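Local structure of putative lipoprotein (Bacteroides ovatus, 3OQQ) at residues T231-K236 with V259-A264; K236-N241 with F254-V259. The protein is of unknown function, but is probably an extracellular lipoprotein, and it carries bound calcium ions. One frame throughout, in Å; residues are numbered along the deposited sequence.

Interaction 1. Residues T231-K236 with V259-A264; sequences TKNIVK and VDKAQA
I234 lies over one face of the D260 carboxylate. Its CG1 stands 3.6 Å from D260 CG, almost straight above the plane. Both nitrogen donors to the carboxylate come from the other side of that plane. Q263 NE2 reaches D260 OD2 well out of the plane, on the face turned away from I234. A262 N meets OD1 on its anti side, which closes an Asx turn. These two bonds hold the carboxylate under the isoleucine. The N233 amide is the second flat group. A262 CB packs against one of its faces, 3.9 Å from N233 ND2, and K261 CE comes up to the OD1 end. The K261 chain runs extended beyond CG and crosses N233 at about a right angle. Its NZ is held by the V205 carbonyl and by two waters, which also bind T231 O and K232 O. Water thus joins this lysine to the loop before the strand. The backbones pair antiparallel. V235 and V259 form a hydrogen-bonded pair, with V235 N to V259 O at 2.9 Å and V259 N to V235 O at 2.7 Å. K261 N adds a bond to N233 O at 3.0 Å. Beneath this ladder V235 and V259 turn to the buried face and pack on I208 of strand 205-215. Strand 266-272 flanks strand 253-263 on its far side, where D260 bonds to V268 through the backbone.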
loop_
_atom_site.group_PDB
_atom_site.type_symbol
_atom_site.label_atom_id
_atom_site.label_comp_id
_atom_site.label_asym_id
_atom_site.label_seq_id
_atom_site.Cartn_x
_atom_site.Cartn_y
_atom_site.Cartn_z
ATOM N N THR A 231 2.596 23.858 3.799
ATOM C CA THR A 231 2.388 24.333 2.426
ATOM C C THR A 231 3.657 24.157 1.601
ATOM O O THR A 231 3.675 24.526 0.429
ATOM C CB THR A 231 1.965 25.814 2.418
ATOM O OG1 THR A 231 2.955 26.596 3.108
ATOM C CG2 THR A 231 0.575 26.025 2.993
ATOM N N LYS A 232 4.721 23.624 2.220
ATOM C CA LYS A 232 6.021 23.374 1.582
ATOM C C LYS A 232 5.920 22.334 0.458
ATOM O O LYS A 232 5.110 21.401 0.555
ATOM C CB LYS A 232 7.038 22.844 2.617
ATOM C CG LYS A 232 7.469 23.842 3.690
ATOM C CD LYS A 232 8.272 23.104 4.753
ATOM C CE LYS A 232 8.643 23.978 5.920
ATOM N NZ LYS A 232 9.442 23.222 6.922
ATOM N N ASN A 233 6.804 22.456 -0.551
ATOM C CA ASN A 233 6.971 21.476 -1.630
ATOM C C ASN A 233 7.589 20.190 -1.062
ATOM O O ASN A 233 7.171 19.078 -1.394
ATOM C CB ASN A 233 7.866 22.059 -2.730
ATOM C CG ASN A 233 7.161 23.071 -3.607
ATOM O OD1 ASN A 233 5.976 23.372 -3.423
ATOM N ND2 ASN A 233 7.858 23.567 -4.622
ATOM N N ILE A 234 8.574 20.364 -0.168
ATOM C CA ILE A 234 9.261 19.268 0.499
ATOM C C ILE A 234 9.095 19.427 2.006
ATOM O O ILE A 234 9.487 20.434 2.590
ATOM C CB ILE A 234 10.769 19.179 0.097
ATOM C CG1 ILE A 234 10.954 19.056 -1.443
ATOM C CG2 ILE A 234 11.455 18.017 0.844
ATOM C CD1 ILE A 234 12.362 19.507 -1.954
ATOM N N VAL A 235 8.519 18.414 2.619
ATOM C CA VAL A 235 8.318 18.298 4.047
ATOM C C VAL A 235 9.224 17.165 4.474
ATOM O O VAL A 235 9.115 16.061 3.952
ATOM C CB VAL A 235 6.806 18.044 4.375
ATOM C CG1 VAL A 235 6.594 17.745 5.852
ATOM C CG2 VAL A 235 5.956 19.230 3.946
ATOM N N LYS A 236 10.170 17.457 5.359
ATOM C CA LYS A 236 11.082 16.457 5.894
ATOM C C LYS A 236 10.893 16.414 7.405
ATOM O O LYS A 236 11.019 17.451 8.044
ATOM C CB LYS A 236 12.533 16.795 5.503
ATOM C CG LYS A 236 13.586 15.799 5.992
ATOM C CD LYS A 236 14.889 16.001 5.235
ATOM C CE LYS A 236 16.100 15.938 6.123
ATOM N NZ LYS A 236 16.300 17.197 6.896
ATOM N N VAL A 259 8.451 14.021 2.249
ATOM C CA VAL A 259 7.311 14.082 1.336
ATOM C C VAL A 259 7.634 15.194 0.324
ATOM O O VAL A 259 7.781 16.350 0.713
ATOM C CB VAL A 259 5.941 14.266 2.041
ATOM C CG1 VAL A 259 4.813 14.281 1.020
ATOM C CG2 VAL A 259 5.696 13.170 3.075
ATOM N N ASP A 260 7.773 14.831 -0.961
ATOM C CA ASP A 260 8.069 15.792 -2.029
ATOM C C ASP A 260 6.900 15.789 -3.012
ATOM O O ASP A 260 6.791 14.870 -3.826
ATOM C CB ASP A 260 9.408 15.453 -2.723
ATOM C CG ASP A 260 9.918 16.481 -3.738
ATOM O OD1 ASP A 260 9.127 17.332 -4.175
ATOM O OD2 ASP A 260 11.101 16.392 -4.128
ATOM N N LYS A 261 6.019 16.822 -2.928
ATOM C CA LYS A 261 4.840 16.875 -3.782
ATOM C C LYS A 261 5.167 17.477 -5.149
ATOM O O LYS A 261 4.330 17.424 -6.033
ATOM C CB LYS A 261 3.710 17.686 -3.094
ATOM C CG LYS A 261 3.931 19.237 -3.054
ATOM C CD LYS A 261 2.702 19.913 -2.500
ATOM C CE LYS A 261 2.823 21.417 -2.404
ATOM N NZ LYS A 261 1.728 21.973 -1.550
ATOM N N ALA A 262 6.376 18.020 -5.331
ATOM C CA ALA A 262 6.737 18.787 -6.520
ATOM C C ALA A 262 7.473 18.011 -7.644
ATOM O O ALA A 262 7.883 18.623 -8.628
ATOM C CB ALA A 262 7.552 20.006 -6.098
ATOM N N GLN A 263 7.569 16.705 -7.558
ATOM C CA GLN A 263 8.223 15.925 -8.616
ATOM C C GLN A 263 7.290 15.768 -9.816
ATOM O O GLN A 263 6.084 15.728 -9.623
ATOM C CB GLN A 263 8.670 14.557 -8.083
ATOM C CG GLN A 263 9.850 14.652 -7.097
ATOM C CD GLN A 263 11.096 15.295 -7.673
ATOM O OE1 GLN A 263 11.575 14.938 -8.758
ATOM N NE2 GLN A 263 11.631 16.292 -6.973
ATOM N N ALA A 264 7.833 15.674 -11.038
ATOM C CA ALA A 264 7.036 15.526 -12.264
ATOM C C ALA A 264 6.065 14.318 -12.239
ATOM O O ALA A 264 4.912 14.462 -12.652
ATOM C CB ALA A 264 7.955 15.404 -13.462
HETATM O O HOH W 1 1.703 24.727 -1.712
HETATM O O HOH W 2 2.444 21.117 0.994
#

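Interaction 2. Residues K236-N241 with F254-V259; sequences KVENKN and FAILTV
K240 presses its backbone against F254 just where its chain turns a corner: K240 CA is 3.6 Å from F254 CB. The K240 side chain runs beside that of F254, with CG over the phenylalanine CB, while the F254 ring leads away from the pairing. Farther out, K240 CE crosses to I256 CD1 at 4.0 Å. The corner itself is braced by N239. Its OD1 accepts from N241 N in the carbonyl plane at 3.0 Å, an Asx turn, and its ND2 bonds to the carbonyl of L224. The last backbone bond before the corner, A255 N to N239 O, is longer and less straight than the two between V237 and L257, where L257 N lies 2.7 Å from V237 O. On the outer face K236 has CG anti to its backbone N (chi1 -179°). This lays its aliphatic part alongside I256, CG to CG2 3.8 Å, and obliquely across T258 OG1. The chain then bends, and NZ makes a weak salt bridge with E238 OE1 at 3.2 Å. On the buried face V237 and L257 lie side by side, CG2 to CB 3.9 Å. L257 and A255 continue the apolar layer onto strands 205-215 and 298-307. The arrangement is an antiparallel beta hairpin at the margin of a six-stranded sheet, with one face on other strands and the other carrying charged and polar groups around I256.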
loop_
_atom_site.group_PDB
_atom_site.type_symbol
_atom_site.label_atom_id
_atom_site.label_comp_id
_atom_site.label_asym_id
_atom_site.label_seq_id
_atom_site.Cartn_x
_atom_site.Cartn_y
_atom_site.Cartn_z
ATOM N N LYS A 236 10.170 17.457 5.359
ATOM C CA LYS A 236 11.082 16.457 5.894
ATOM C C LYS A 236 10.893 16.414 7.405
ATOM O O LYS A 236 11.019 17.451 8.044
ATOM C CB LYS A 236 12.533 16.795 5.503
ATOM C CG LYS A 236 13.586 15.799 5.992
ATOM C CD LYS A 236 14.889 16.001 5.235
ATOM C CE LYS A 236 16.100 15.938 6.123
ATOM N NZ LYS A 236 16.300 17.197 6.896
ATOM N N VAL A 237 10.515 15.245 7.964
ATOM C CA VAL A 237 10.391 15.098 9.418
ATOM C C VAL A 237 11.349 13.965 9.842
ATOM O O VAL A 237 11.511 12.970 9.123
ATOM C CB VAL A 237 8.948 14.951 9.998
ATOM C CG1 VAL A 237 8.079 16.143 9.622
ATOM C CG2 VAL A 237 8.281 13.655 9.611
ATOM N N GLU A 238 12.058 14.177 10.938
ATOM C CA GLU A 238 13.035 13.190 11.370
ATOM C C GLU A 238 13.200 13.127 12.888
ATOM O O GLU A 238 13.038 14.127 13.603
ATOM C CB GLU A 238 14.414 13.472 10.726
ATOM C CG GLU A 238 14.944 14.880 10.949
ATOM C CD GLU A 238 16.356 15.169 10.484
ATOM O OE1 GLU A 238 16.626 15.010 9.276
ATOM O OE2 GLU A 238 17.175 15.629 11.312
ATOM N N ASN A 239 13.585 11.948 13.355
ATOM C CA ASN A 239 13.985 11.720 14.735
ATOM C C ASN A 239 15.193 10.833 14.623
ATOM O O ASN A 239 15.063 9.680 14.220
ATOM C CB ASN A 239 12.869 11.119 15.588
ATOM C CG ASN A 239 13.229 10.926 17.044
ATOM O OD1 ASN A 239 14.397 10.743 17.415
ATOM N ND2 ASN A 239 12.223 10.963 17.915
ATOM N N LYS A 240 16.369 11.395 14.897
ATOM C CA LYS A 240 17.634 10.679 14.755
ATOM C C LYS A 240 18.192 10.198 16.109
ATOM O O LYS A 240 19.379 9.866 16.207
ATOM C CB LYS A 240 18.642 11.567 14.021
ATOM C CG LYS A 240 18.217 11.830 12.566
ATOM C CD LYS A 240 19.160 12.806 11.887
ATOM C CE LYS A 240 19.863 12.178 10.715
ATOM N NZ LYS A 240 20.381 13.219 9.779
ATOM N N ASN A 241 17.326 10.076 17.123
ATOM C CA ASN A 241 17.802 9.669 18.433
ATOM C C ASN A 241 16.739 8.889 19.202
ATOM O O ASN A 241 16.578 9.082 20.410
ATOM C CB ASN A 241 18.240 10.929 19.208
ATOM C CG ASN A 241 19.090 10.665 20.421
ATOM O OD1 ASN A 241 20.009 9.858 20.382
ATOM N ND2 ASN A 241 18.823 11.380 21.520
ATOM N N PHE A 254 17.414 5.881 13.947
ATOM C CA PHE A 254 16.947 7.071 13.247
ATOM C C PHE A 254 15.893 6.760 12.195
ATOM O O PHE A 254 15.844 5.655 11.642
ATOM C CB PHE A 254 18.108 7.848 12.623
ATOM C CG PHE A 254 18.688 7.326 11.329
ATOM C CD1 PHE A 254 19.609 6.275 11.333
ATOM C CD2 PHE A 254 18.376 7.930 10.117
ATOM C CE1 PHE A 254 20.193 5.831 10.145
ATOM C CE2 PHE A 254 18.951 7.475 8.926
ATOM C CZ PHE A 254 19.845 6.420 8.950
ATOM N N ALA A 255 15.048 7.748 11.912
ATOM C CA ALA A 255 14.039 7.634 10.848
ATOM C C ALA A 255 13.880 9.002 10.231
ATOM O O ALA A 255 13.941 9.994 10.954
ATOM C CB ALA A 255 12.717 7.113 11.403
ATOM N N ILE A 256 13.808 9.071 8.901
ATOM C CA ILE A 256 13.642 10.339 8.165
ATOM C C ILE A 256 12.514 10.152 7.152
ATOM O O ILE A 256 12.639 9.319 6.251
ATOM C CB ILE A 256 14.938 10.847 7.466
ATOM C CG1 ILE A 256 16.174 10.864 8.406
ATOM C CG2 ILE A 256 14.696 12.217 6.803
ATOM C CD1 ILE A 256 17.539 10.936 7.670
ATOM N N LEU A 257 11.445 10.946 7.282
ATOM C CA LEU A 257 10.314 10.880 6.367
ATOM C C LEU A 257 10.285 12.138 5.518
ATOM O O LEU A 257 10.174 13.242 6.044
ATOM C CB LEU A 257 8.994 10.697 7.136
ATOM C CG LEU A 257 7.682 10.827 6.368
ATOM C CD1 LEU A 257 7.575 9.789 5.238
ATOM C CD2 LEU A 257 6.542 10.727 7.312
ATOM N N THR A 258 10.433 11.963 4.198
ATOM C CA THR A 258 10.424 13.067 3.257
ATOM C C THR A 258 9.202 12.931 2.375
ATOM O O THR A 258 8.927 11.860 1.841
ATOM C CB THR A 258 11.736 13.133 2.452
ATOM O OG1 THR A 258 12.832 13.156 3.365
ATOM C CG2 THR A 258 11.812 14.374 1.543
ATOM N N VAL A 259 8.451 14.021 2.249
ATOM C CA VAL A 259 7.311 14.082 1.336
ATOM C C VAL A 259 7.634 15.194 0.324
ATOM O O VAL A 259 7.781 16.350 0.713
ATOM C CB VAL A 259 5.941 14.266 2.041
ATOM C CG1 VAL A 259 4.813 14.281 1.020
ATOM C CG2 VAL A 259 5.696 13.170 3.075
#

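In the fold
Interactions 1 and 2 are successive parts of one hairpin, strands 234-242 and 253-263, and share K236 and V259. Interaction 2 lies nearer the connecting loop; interaction 1 lies at the open end. They meet where I234 CG2 packs on T258 CG2, 3.7 Å apart. Both are partly buried. In each the inner face is buried, with V235 and V259 in interaction 1 and V237, L257 and A255 in interaction 2. Their outer faces differ: interaction 1 sets I234 over a carboxylate, whereas interaction 2 uses lysine methylenes laid on an isoleucine and a weak salt bridge. Separately, waters bridge K261 to the loop end of interaction 1. Each has an Asx turn near a limit of the pairing.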